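Laccase (Botrytis aclada, PDB 3SQR) oxidises phenolic substrates such as hydroquinones with its bound copper ions while reducing dioxygen to water, and probably serves in breaking down lignin and detoxifying its products. Local coordinates at residues 276-281 with 324-329; 300-305 with 360-365. All blocks are in the same frame, centred on the assembly; numbering follows the deposited sequence.

Contact 1 of 2, residues 276-281 with 324-329; sequences FEFAID and YWIRGN
Two antiparallel neighbours in one sheet of the second cupredoxin-like domain of this multicopper oxidase, strands 276-280 and 323-327, meet here, the axes of their short segments approaching to 4.7 Å, with directions 166° apart. A279 and R327 form the hydrogen-bonded pair: R327 N gives to A279 O at 2.7 Å, and A279 N returns a bond to R327 O. I280 and I326 are the non-hydrogen-bonded pair beside it. D281 N to W325 O carries the ladder past the end of strand 276-280, and at the other end E277 N bonds G328 O.

Side chains lock both ends. R327, extended from CG to NE, takes the D281 carboxylate side-on, NE to OD1 at 2.7 Å and NH2 to OD2 at 2.9 Å. Both oxygens use their syn lone pairs and the two planes lie only 21° apart, which fixes the rotation of the carboxylate; S359 OG also bonds OD2. W325 CB packs over one face of the guanidinium, toward its rim, and D281 OD2 lies at the edge of the indole. At the far end N329 ND2 reaches E277 O at 2.8 Å in a nearly straight bond, the oxygen close to the plane of the N329 amide, while the CB atoms of the two residues touch at 3.8 Å.

On the face bearing I280 and I326, the F278 side chain leaves trans to its backbone N (chi1 -178°), which brings ring atom CE1 against I326 CG2 at 3.2 Å. G328 O lies at the edge of the F276 ring, near its plane.

This apolar face lies on L202 of strand 195-205 and on L265 and L267 of strand 262-269, in the facing sheet. Strand 303-305 flanks 276-280 through F276 and F278, and strand 344-348 flanks 323-327 through Y324 and I326.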
ATOM      1  N   PHE A 276       3.455   6.858  10.327  1.00 22.46           N
ATOM      2  CA  PHE A 276       3.815   6.159  11.555  1.00 22.99           C
ATOM      3  C   PHE A 276       5.306   6.072  11.703  1.00 24.24           C
ATOM      4  O   PHE A 276       6.057   6.088  10.755  1.00 23.24           O
ATOM      5  CB  PHE A 276       3.138   4.765  11.697  1.00 22.85           C
ATOM      6  CG  PHE A 276       1.639   4.830  11.761  1.00 22.67           C
ATOM      7  CD1 PHE A 276       0.981   5.167  12.931  1.00 24.26           C
ATOM      8  CD2 PHE A 276       0.891   4.596  10.623  1.00 24.08           C
ATOM      9  CE1 PHE A 276      -0.372   5.245  12.997  1.00 23.52           C
ATOM     10  CE2 PHE A 276      -0.470   4.671  10.667  1.00 22.83           C
ATOM     11  CZ  PHE A 276      -1.113   5.027  11.875  1.00 24.29           C
ATOM     12  N   GLU A 277       5.726   5.953  12.954  1.00 24.45           N
ATOM     13  CA  GLU A 277       7.106   5.686  13.318  1.00 23.98           C
ATOM     14  C   GLU A 277       7.104   4.602  14.391  1.00 25.19           C
ATOM     15  O   GLU A 277       7.273   4.832  15.606  1.00 25.37           O
ATOM     16  CB  GLU A 277       7.838   6.979  13.744  1.00 24.55           C
ATOM     17  CG  GLU A 277       9.339   6.748  13.795  1.00 21.90           C
ATOM     18  CD  GLU A 277      10.134   7.947  14.284  1.00 21.88           C
ATOM     19  OE1 GLU A 277       9.576   9.059  14.160  1.00 27.75           O
ATOM     20  OE2 GLU A 277      11.322   7.705  14.782  1.00 27.24           O
ATOM     21  N   PHE A 278       6.865   3.379  13.941  1.00 24.46           N
ATOM     22  CA  PHE A 278       6.551   2.293  14.795  1.00 23.91           C
ATOM     23  C   PHE A 278       7.705   1.972  15.749  1.00 25.27           C
ATOM     24  O   PHE A 278       8.874   1.930  15.318  1.00 24.49           O
ATOM     25  CB  PHE A 278       6.224   1.055  13.917  1.00 23.44           C
ATOM     26  CG  PHE A 278       5.842  -0.139  14.680  1.00 23.34           C
ATOM     27  CD1 PHE A 278       4.549  -0.354  15.097  1.00 21.88           C
ATOM     28  CD2 PHE A 278       6.800  -1.097  15.013  1.00 25.25           C
ATOM     29  CE1 PHE A 278       4.219  -1.483  15.816  1.00 22.92           C
ATOM     30  CE2 PHE A 278       6.443  -2.279  15.713  1.00 26.14           C
ATOM     31  CZ  PHE A 278       5.166  -2.442  16.125  1.00 22.76           C
ATOM     32  N   ALA A 279       7.341   1.642  16.989  1.00 24.49           N
ATOM     33  CA  ALA A 279       8.368   1.333  18.013  1.00 24.88           C
ATOM     34  C   ALA A 279       7.712   0.438  19.028  1.00 24.81           C
ATOM     35  O   ALA A 279       6.484   0.477  19.195  1.00 25.72           O
ATOM     36  CB  ALA A 279       8.898   2.643  18.640  1.00 25.12           C
ATOM     37  N   ILE A 280       8.518  -0.391  19.675  1.00 25.90           N
ATOM     38  CA  ILE A 280       8.069  -1.220  20.797  1.00 26.62           C
ATOM     39  C   ILE A 280       9.043  -0.846  21.912  1.00 26.97           C
ATOM     40  O   ILE A 280      10.237  -1.046  21.764  1.00 26.92           O
ATOM     41  CB  ILE A 280       8.148  -2.709  20.504  1.00 26.36           C
ATOM     42  CG1 ILE A 280       7.302  -3.055  19.266  1.00 26.66           C
ATOM     43  CG2 ILE A 280       7.722  -3.547  21.734  1.00 27.98           C
ATOM     44  CD1 ILE A 280       7.449  -4.533  18.841  1.00 27.66           C
ATOM     45  N   ASP A 281       8.544  -0.246  22.958  1.00 27.42           N
ATOM     46  CA  ASP A 281       9.421   0.211  24.029  1.00 28.95           C
ATOM     47  C   ASP A 281      10.342  -0.902  24.488  1.00 28.93           C
ATOM     48  O   ASP A 281       9.939  -2.045  24.696  1.00 28.46           O
ATOM     49  CB  ASP A 281       8.611   0.669  25.232  1.00 28.41           C
ATOM     50  CG  ASP A 281       7.809   1.896  24.980  1.00 31.30           C
ATOM     51  OD1 ASP A 281       7.875   2.512  23.876  1.00 30.46           O
ATOM     52  OD2 ASP A 281       7.075   2.265  25.923  1.00 33.57           O
ATOM     53  N   TYR A 324       4.753  -3.631  27.661  1.00 31.14           N
ATOM     54  CA  TYR A 324       5.472  -2.552  27.032  1.00 30.21           C
ATOM     55  C   TYR A 324       4.514  -1.898  26.052  1.00 30.53           C
ATOM     56  O   TYR A 324       3.641  -2.597  25.440  1.00 28.87           O
ATOM     57  CB  TYR A 324       6.704  -3.072  26.276  1.00 30.35           C
ATOM     58  CG  TYR A 324       7.743  -3.642  27.172  1.00 32.63           C
ATOM     59  CD1 TYR A 324       7.694  -4.934  27.548  1.00 32.27           C
ATOM     60  CD2 TYR A 324       8.769  -2.830  27.673  1.00 35.91           C
ATOM     61  CE1 TYR A 324       8.688  -5.460  28.430  1.00 36.27           C
ATOM     62  CE2 TYR A 324       9.755  -3.337  28.555  1.00 36.37           C
ATOM     63  CZ  TYR A 324       9.699  -4.648  28.904  1.00 36.85           C
ATOM     64  OH  TYR A 324      10.644  -5.183  29.753  1.00 38.05           O
ATOM     65  N   TRP A 325       4.629  -0.582  25.958  1.00 30.10           N
ATOM     66  CA  TRP A 325       3.844   0.120  24.962  1.00 31.37           C
ATOM     67  C   TRP A 325       4.350  -0.200  23.561  1.00 29.36           C
ATOM     68  O   TRP A 325       5.573  -0.203  23.286  1.00 29.69           O
ATOM     69  CB  TRP A 325       3.923   1.613  25.136  1.00 31.43           C
ATOM     70  CG  TRP A 325       3.074   2.094  26.202  1.00 38.31           C
ATOM     71  CD1 TRP A 325       3.485   2.678  27.351  1.00 40.62           C
ATOM     72  CD2 TRP A 325       1.637   2.020  26.248  1.00 40.66           C
ATOM     73  NE1 TRP A 325       2.381   3.013  28.119  1.00 46.97           N
ATOM     74  CE2 TRP A 325       1.235   2.593  27.478  1.00 45.80           C
ATOM     75  CE3 TRP A 325       0.658   1.529  25.366  1.00 41.83           C
ATOM     76  CZ2 TRP A 325      -0.133   2.673  27.875  1.00 45.91           C
ATOM     77  CZ3 TRP A 325      -0.687   1.599  25.738  1.00 44.29           C
ATOM     78  CH2 TRP A 325      -1.074   2.180  26.996  1.00 45.80           C
ATOM     79  N   ILE A 326       3.388  -0.407  22.664  1.00 28.30           N
ATOM     80  CA  ILE A 326       3.677  -0.494  21.203  1.00 27.31           C
ATOM     81  C   ILE A 326       3.222   0.832  20.673  1.00 26.62           C
ATOM     82  O   ILE A 326       2.075   1.233  20.855  1.00 27.35           O
ATOM     83  CB  ILE A 326       3.012  -1.684  20.471  1.00 26.81           C
ATOM     84  CG1 ILE A 326       3.410  -3.068  21.087  1.00 27.35           C
ATOM     85  CG2 ILE A 326       3.332  -1.610  18.917  1.00 25.35           C
ATOM     86  CD1 ILE A 326       2.487  -4.225  20.606  1.00 26.28           C
ATOM     87  N   ARG A 327       4.151   1.569  20.070  1.00 26.20           N
ATOM     88  CA  ARG A 327       3.906   2.941  19.703  1.00 26.36           C
ATOM     89  C   ARG A 327       3.774   3.078  18.203  1.00 24.89           C
ATOM     90  O   ARG A 327       4.711   2.761  17.486  1.00 24.95           O
ATOM     91  CB  ARG A 327       5.058   3.824  20.206  1.00 27.22           C
ATOM     92  CG  ARG A 327       5.054   3.832  21.742  1.00 30.30           C
ATOM     93  CD  ARG A 327       5.900   4.857  22.314  1.00 36.31           C
ATOM     94  NE  ARG A 327       6.071   4.582  23.738  1.00 35.17           N
ATOM     95  CZ  ARG A 327       5.378   5.152  24.732  1.00 38.73           C
ATOM     96  NH1 ARG A 327       4.408   6.038  24.505  1.00 34.90           N
ATOM     97  NH2 ARG A 327       5.656   4.802  25.989  1.00 39.71           N
ATOM     98  N   GLY A 328       2.625   3.507  17.732  1.00 24.79           N
ATOM     99  CA  GLY A 328       2.561   3.883  16.319  1.00 25.54           C
ATOM    100  C   GLY A 328       3.339   5.154  16.039  1.00 25.39           C
ATOM    101  O   GLY A 328       3.759   5.393  14.928  1.00 23.18           O
ATOM    102  N   ASN A 329       3.467   6.017  17.054  1.00 23.96           N
ATOM    103  CA  ASN A 329       4.046   7.363  16.858  1.00 24.93           C
ATOM    104  C   ASN A 329       3.497   8.019  15.633  1.00 24.73           C
ATOM    105  O   ASN A 329       4.224   8.379  14.698  1.00 25.85           O
ATOM    106  CB  ASN A 329       5.553   7.299  16.787  1.00 24.97           C
ATOM    107  CG  ASN A 329       6.187   6.977  18.104  1.00 27.09           C
ATOM    108  OD1 ASN A 329       5.898   7.636  19.123  1.00 31.31           O
ATOM    109  ND2 ASN A 329       7.141   6.092  18.088  1.00 25.83           N
TER

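Contact 2 of 2, residues 300-305 with 360-365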
ATOM      1  N   THR A 300      17.000  -0.930  14.421  1.00 28.85           N
ATOM      2  CA  THR A 300      16.495   0.383  14.643  1.00 29.47           C
ATOM      3  C   THR A 300      15.563   0.325  15.845  1.00 28.06           C
ATOM      4  O   THR A 300      14.948  -0.706  16.097  1.00 28.24           O
ATOM      5  CB  THR A 300      15.769   0.946  13.371  1.00 29.05           C
ATOM      6  OG1 THR A 300      15.502   2.313  13.599  1.00 30.27           O
ATOM      7  CG2 THR A 300      14.433   0.128  13.080  1.00 27.48           C
ATOM      8  N   ASP A 301      15.468   1.425  16.578  1.00 29.32           N
ATOM      9  CA  ASP A 301      14.514   1.531  17.685  1.00 30.43           C
ATOM     10  C   ASP A 301      13.125   1.966  17.248  1.00 28.66           C
ATOM     11  O   ASP A 301      12.142   1.742  17.972  1.00 27.97           O
ATOM     12  CB  ASP A 301      15.012   2.562  18.723  1.00 32.56           C
ATOM     13  CG  ASP A 301      16.218   2.076  19.491  1.00 36.83           C
ATOM     14  OD1 ASP A 301      16.280   0.868  19.834  1.00 42.90           O
ATOM     15  OD2 ASP A 301      17.095   2.932  19.741  1.00 45.86           O
ATOM     16  N   THR A 302      13.072   2.657  16.122  1.00 27.62           N
ATOM     17  CA  THR A 302      11.796   3.147  15.595  1.00 26.61           C
ATOM     18  C   THR A 302      11.830   2.971  14.091  1.00 26.01           C
ATOM     19  O   THR A 302      12.897   2.835  13.504  1.00 27.32           O
ATOM     20  CB  THR A 302      11.474   4.578  15.962  1.00 26.52           C
ATOM     21  OG1 THR A 302      12.176   5.461  15.112  1.00 28.10           O
ATOM     22  CG2 THR A 302      11.805   4.891  17.423  1.00 27.47           C
ATOM     23  N   LEU A 303      10.666   2.985  13.459  1.00 25.05           N
ATOM     24  CA  LEU A 303      10.623   2.608  12.023  1.00 24.42           C
ATOM     25  C   LEU A 303       9.567   3.489  11.338  1.00 23.20           C
ATOM     26  O   LEU A 303       8.336   3.370  11.628  1.00 23.61           O
ATOM     27  CB  LEU A 303      10.260   1.142  11.949  1.00 26.08           C
ATOM     28  CG  LEU A 303      10.191   0.432  10.594  1.00 25.90           C
ATOM     29  CD1 LEU A 303      11.385   0.762   9.738  1.00 25.84           C
ATOM     30  CD2 LEU A 303      10.018  -1.061  10.761  1.00 27.23           C
ATOM     31  N   LEU A 304      10.057   4.380  10.479  1.00 22.50           N
ATOM     32  CA  LEU A 304       9.255   5.334   9.761  1.00 21.79           C
ATOM     33  C   LEU A 304       8.523   4.556   8.677  1.00 22.67           C
ATOM     34  O   LEU A 304       9.157   3.794   7.963  1.00 22.76           O
ATOM     35  CB  LEU A 304      10.093   6.435   9.149  1.00 22.35           C
ATOM     36  CG  LEU A 304      10.768   7.396  10.155  1.00 20.54           C
ATOM     37  CD1 LEU A 304      11.943   8.145   9.469  1.00 21.62           C
ATOM     38  CD2 LEU A 304       9.733   8.351  10.674  1.00 23.76           C
ATOM     39  N   ILE A 305       7.215   4.736   8.580  1.00 22.43           N
ATOM     40  CA  ILE A 305       6.447   3.946   7.612  1.00 21.66           C
ATOM     41  C   ILE A 305       5.425   4.827   6.991  1.00 20.59           C
ATOM     42  O   ILE A 305       4.497   5.365   7.660  1.00 22.29           O
ATOM     43  CB  ILE A 305       5.714   2.707   8.197  1.00 22.23           C
ATOM     44  CG1 ILE A 305       6.576   1.886   9.149  1.00 26.34           C
ATOM     45  CG2 ILE A 305       5.145   1.821   7.030  1.00 21.99           C
ATOM     46  CD1 ILE A 305       5.818   0.750   9.844  1.00 27.59           C
ATOM     47  N   VAL A 360       8.884   3.406  29.089  1.00 37.58           N
ATOM     48  CA  VAL A 360       9.356   4.700  28.608  1.00 38.79           C
ATOM     49  C   VAL A 360       9.740   4.484  27.162  1.00 38.83           C
ATOM     50  O   VAL A 360      10.508   3.574  26.830  1.00 38.63           O
ATOM     51  CB  VAL A 360      10.534   5.234  29.507  1.00 39.51           C
ATOM     52  CG1 VAL A 360      11.216   6.429  28.925  1.00 41.44           C
ATOM     53  CG2 VAL A 360       9.962   5.577  30.894  1.00 41.03           C
ATOM     54  N   GLY A 361       9.173   5.316  26.312  1.00 39.34           N
ATOM     55  CA  GLY A 361       9.417   5.217  24.909  1.00 39.52           C
ATOM     56  C   GLY A 361      10.690   5.881  24.460  1.00 39.32           C
ATOM     57  O   GLY A 361      11.177   6.827  25.063  1.00 38.11           O
ATOM     58  N   THR A 362      11.214   5.368  23.364  1.00 37.69           N
ATOM     59  CA  THR A 362      12.265   6.020  22.634  1.00 37.76           C
ATOM     60  C   THR A 362      11.768   7.293  21.983  1.00 36.59           C
ATOM     61  O   THR A 362      10.707   7.302  21.333  1.00 37.09           O
ATOM     62  CB  THR A 362      12.775   5.043  21.567  1.00 36.73           C
ATOM     63  OG1 THR A 362      13.466   4.000  22.247  1.00 42.45           O
ATOM     64  CG2 THR A 362      13.700   5.727  20.636  1.00 39.76           C
ATOM     65  N   THR A 363      12.532   8.371  22.111  1.00 35.71           N
ATOM     66  CA  THR A 363      12.170   9.619  21.520  1.00 35.61           C
ATOM     67  C   THR A 363      12.126   9.392  19.996  1.00 34.52           C
ATOM     68  O   THR A 363      13.137   9.023  19.404  1.00 32.13           O
ATOM     69  CB  THR A 363      13.212  10.716  21.798  1.00 37.41           C
ATOM     70  OG1 THR A 363      13.286  10.953  23.222  1.00 38.68           O
ATOM     71  CG2 THR A 363      12.892  12.011  21.018  1.00 35.01           C
ATOM     72  N   PRO A 364      10.975   9.630  19.399  1.00 33.78           N
ATOM     73  CA  PRO A 364      10.888   9.443  17.928  1.00 33.85           C
ATOM     74  C   PRO A 364      11.605  10.529  17.138  1.00 32.52           C
ATOM     75  O   PRO A 364      11.781  11.664  17.601  1.00 33.86           O
ATOM     76  CB  PRO A 364       9.397   9.472  17.629  1.00 33.98           C
ATOM     77  CG  PRO A 364       8.689   9.732  18.919  1.00 36.13           C
ATOM     78  CD  PRO A 364       9.683  10.011  19.998  1.00 34.63           C
ATOM     79  N   ARG A 365      12.064  10.171  15.950  1.00 30.23           N
ATOM     80  CA  ARG A 365      12.576  11.178  15.046  1.00 29.32           C
ATOM     81  C   ARG A 365      11.528  12.254  14.766  1.00 29.28           C
ATOM     82  O   ARG A 365      11.867  13.419  14.688  1.00 29.13           O
ATOM     83  CB  ARG A 365      13.076  10.525  13.756  1.00 28.82           C
ATOM     84  CG  ARG A 365      14.352   9.823  13.917  1.00 30.29           C
ATOM     85  CD  ARG A 365      14.636   8.866  12.765  1.00 30.06           C
ATOM     86  NE  ARG A 365      13.831   7.662  12.930  1.00 28.74           N
ATOM     87  CZ  ARG A 365      13.959   6.603  12.142  1.00 28.96           C
ATOM     88  NH1 ARG A 365      14.805   6.643  11.124  1.00 25.41           N
ATOM     89  NH2 ARG A 365      13.267   5.517  12.376  1.00 27.38           N
TER
HETATM   90  O   HOH W   1      11.637   1.846  20.948  1.00 35.75           O
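R365 lays its guanidinium under L304, whose CD1 sits over the centre of one face, 3.6 Å above the plane. The same CD1 is 3.6 Å from R365 NH1, and L304 CG also lies near CZ and NH2, so the leucine branch covers one face, while the NH2 corner is turned to T302. There NH2 donates to T302 OG1 at 2.9 Å, the hydroxyl oxygen standing 16° out of the guanidinium plane. A bend at chi3 (-77°) turns the arginine tip back along T302, and the two side chains run past each other in opposite directions.

T302 O is as near to NH2 but badly angled for a bond; it accepts one from T300 OG1 at 2.7 Å, within the same turn. T302 OG1 lies between its backbone N and carbonyl carbon (chi1 80°), which directs the methyl CG2 elsewhere, onto T362 CG2 at 3.8 Å. That second methyl also rests against D301 CB at 3.9 Å. On its other branch, T362 OG1 shares a water with D301 O, 3.0 Å from that carbonyl oxygen, to which the water probably donates. Small apolar contacts and a water thus join the chains at this end, and a charged group does so at the other.

E277 OE2 makes a salt bridge with R365 NE and probably a hydrogen bond, of doubtful length, with T302 OG1; E371 OE2 bridges R365 NH2 and L304 N. The two carboxylates probably balance the arginine's charge. The contact lies away from the copper sites and joins a loop between strands 344-348 and 387-398 to an edge strand of the sheet, 303-305. That strand pairs with 276-280 through L303 and I305, while T300, at the end of strand 293-300, bonds L285 of strand 285-290 in the facing sheet.

From the N terminus the chain enters contact 1 on strand 276-280, runs through the hairpin of strands 285-290 and 293-300, and reaches 300-305 of contact 2. It then passes strand 310-316 to 324-329, which closes contact 1, runs through strand 344-348 and arrives at 360-365, which closes contact 2. The two loops therefore cross, neither enclosing the other. Their centres are about 7 Å apart, and strands 276-280 and 303-305 are neighbours in one sheet. Together they tie three adjacent strands of the second domain, 323-327, 276-280 and 303-305, to the loop running on toward strand 387-398.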